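Local coordinates for uncharacterized protein (Clostridium sporogenes, PDB 4Q0Y) that is of unknown function but adopts a hot-dog, thioesterase-like fold and pairs with a second copy of itself, at residues I5-S10 with N75-E80. Numbering follows the deposited sequence.
Sequences ISSLSS and NLKYVE. With CD (cadmium ion), chain M.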
loop_
_atom_site.group_PDB
_atom_site.type_symbol
_atom_site.label_atom_id
_atom_site.label_comp_id
_atom_site.label_asym_id
_atom_site.label_seq_id
_atom_site.Cartn_x
_atom_site.Cartn_y
_atom_site.Cartn_z
ATOM N N ILE B 5 8.131 -6.628 2.518
ATOM C CA ILE B 5 7.453 -6.427 3.810
ATOM C C ILE B 5 6.012 -6.851 3.645
ATOM O O ILE B 5 5.290 -6.319 2.779
ATOM C CB ILE B 5 7.449 -4.971 4.333
ATOM C CG1 ILE B 5 8.879 -4.445 4.494
ATOM C CG2 ILE B 5 6.703 -4.868 5.688
ATOM C CD1 ILE B 5 8.973 -2.935 4.629
ATOM N N SER B 6 5.588 -7.800 4.472
ATOM C CA SER B 6 4.205 -8.281 4.446
ATOM C C SER B 6 3.338 -7.537 5.431
ATOM O O SER B 6 2.141 -7.357 5.163
ATOM C CB SER B 6 4.086 -9.789 4.695
ATOM O OG SER B 6 4.813 -10.162 5.841
ATOM N N SER B 7 3.897 -7.171 6.590
ATOM C CA SER B 7 3.133 -6.448 7.619
ATOM C C SER B 7 4.055 -5.725 8.579
ATOM O O SER B 7 5.223 -6.120 8.726
ATOM C CB SER B 7 2.225 -7.405 8.399
ATOM O OG SER B 7 2.960 -8.411 9.113
ATOM N N LEU B 8 3.531 -4.672 9.217
ATOM C CA LEU B 8 4.178 -4.007 10.360
ATOM C C LEU B 8 3.321 -4.224 11.580
ATOM O O LEU B 8 2.105 -4.091 11.494
ATOM C CB LEU B 8 4.273 -2.498 10.170
ATOM C CG LEU B 8 5.471 -1.987 9.400
ATOM C CD1 LEU B 8 5.541 -2.545 8.006
ATOM C CD2 LEU B 8 5.387 -0.475 9.373
ATOM N N SER B 9 3.951 -4.537 12.700
ATOM C CA SER B 9 3.246 -4.721 13.979
ATOM C C SER B 9 3.246 -3.431 14.797
ATOM O O SER B 9 2.298 -3.171 15.523
ATOM C CB SER B 9 3.845 -5.873 14.765
ATOM O OG SER B 9 5.244 -5.686 14.924
ATOM N N SER B 10 4.302 -2.631 14.656
ATOM C CA SER B 10 4.404 -1.340 15.347
ATOM C C SER B 10 5.554 -0.515 14.777
ATOM O O SER B 10 6.392 -1.053 14.039
ATOM C CB SER B 10 4.659 -1.526 16.847
ATOM O OG SER B 10 5.868 -2.210 17.065
ATOM N N ASN B 75 8.763 -2.323 13.205
ATOM C CA ASN B 75 8.858 -3.724 13.532
ATOM C C ASN B 75 7.943 -4.459 12.578
ATOM O O ASN B 75 6.766 -4.117 12.452
ATOM C CB ASN B 75 8.451 -3.943 14.984
ATOM C CG ASN B 75 9.385 -3.238 15.925
ATOM O OD1 ASN B 75 10.582 -3.511 15.926
ATOM N ND2 ASN B 75 8.873 -2.269 16.656
ATOM N N LEU B 76 8.499 -5.425 11.862
ATOM C CA LEU B 76 7.833 -5.958 10.699
ATOM C C LEU B 76 8.031 -7.436 10.465
ATOM O O LEU B 76 8.888 -8.084 11.082
ATOM C CB LEU B 76 8.276 -5.151 9.480
ATOM C CG LEU B 76 9.788 -5.107 9.208
ATOM C CD1 LEU B 76 10.301 -6.336 8.480
ATOM C CD2 LEU B 76 10.114 -3.822 8.451
ATOM N N LYS B 77 7.238 -7.942 9.544
ATOM C CA LYS B 77 7.414 -9.296 8.985
ATOM C C LYS B 77 7.681 -9.131 7.517
ATOM O O LYS B 77 7.068 -8.253 6.887
ATOM C CB LYS B 77 6.184 -10.173 9.179
ATOM C CG LYS B 77 5.920 -10.407 10.635
ATOM C CD LYS B 77 4.720 -11.273 10.936
ATOM C CE LYS B 77 4.638 -11.391 12.465
ATOM N NZ LYS B 77 5.475 -12.508 13.001
ATOM N N TYR B 78 8.560 -9.984 6.979
ATOM C CA TYR B 78 8.824 -10.038 5.554
ATOM C C TYR B 78 8.903 -11.444 5.016
ATOM O O TYR B 78 9.130 -12.396 5.762
ATOM C CB TYR B 78 10.083 -9.222 5.248
ATOM C CG TYR B 78 11.369 -9.777 5.811
ATOM C CD1 TYR B 78 11.765 -9.489 7.133
ATOM C CD2 TYR B 78 12.205 -10.565 5.027
ATOM C CE1 TYR B 78 12.964 -9.981 7.646
ATOM C CE2 TYR B 78 13.411 -11.080 5.531
ATOM C CZ TYR B 78 13.784 -10.778 6.849
ATOM O OH TYR B 78 14.963 -11.280 7.378
ATOM N N VAL B 79 8.704 -11.568 3.700
ATOM C CA VAL B 79 8.697 -12.838 3.020
ATOM C C VAL B 79 9.986 -12.947 2.207
ATOM O O VAL B 79 10.349 -12.004 1.500
ATOM C CB VAL B 79 7.473 -12.999 2.095
ATOM C CG1 VAL B 79 7.586 -14.228 1.222
ATOM C CG2 VAL B 79 6.198 -13.057 2.926
ATOM N N GLU B 80 10.630 -14.096 2.321
ATOM C CA GLU B 80 11.800 -14.463 1.524
ATOM C C GLU B 80 11.825 -15.980 1.369
ATOM O O GLU B 80 11.631 -16.721 2.346
ATOM C CB GLU B 80 13.062 -13.919 2.204
ATOM C CG GLU B 80 14.359 -14.254 1.490
ATOM C CD GLU B 80 15.590 -13.794 2.251
ATOM O OE1 GLU B 80 15.522 -12.823 3.029
ATOM O OE2 GLU B 80 16.651 -14.430 2.087
HETATM CD CD CD M . 17.684 -12.488 3.609
HETATM O O HOH W 1 18.658 -10.753 4.304
HETATM O O HOH W 2 19.538 -13.574 2.274
#
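Ser6 and Ser7 both stand opposite Lys77 across an antiparallel strand pair, a worked example of how a classic beta bulge inserts one residue. The carbonyl O of Lys77 receives Ser6 N at 2.9 Å and, weakly, Ser7 N, while Lys77 N returns a nearly straight bond to Ser7 O (171° at the hydrogen). The register slips again by one residue further along: Ser9 N reaches Asn75 O, and Asn75 N reaches Ser10 O. Here the side chains join in, since Asn75 ND2 donates to Ser10 OG at 3.0 Å, the hydroxyl lying 15° out of the amide plane. The same amide also holds Gln73 through OD1 and Asp12 through ND2. Both segments belong to the antiparallel sheet of this hot-dog-like fold, whose helix 33-44 lies against the face bearing Ile5 and Leu8. On that tightly packed face, Ile5 CD1 meets Leu76 CD2 at 4.1 Å, the two side chains crossing at about a right angle, and Leu8 CD1 rests on Leu76 CB. Asn75 and Ser10 share the other, more polar face with Ser7 and Lys77, and it is looser at the Ser7 end: Ser7 OG lies alongside the aliphatic stem of Lys77, whose NZ makes a salt bridge with Asp86 and a hydrogen bond to Asn82 of the second subunit. Ser9 marks the solvent side. Glu80, at the end of the strand, makes no contact with residues 5-10; its carboxylate binds a cadmium ion unevenly, OE1 at 2.3 Å and OE2 more loosely at 2.7 Å, with two waters also on the metal.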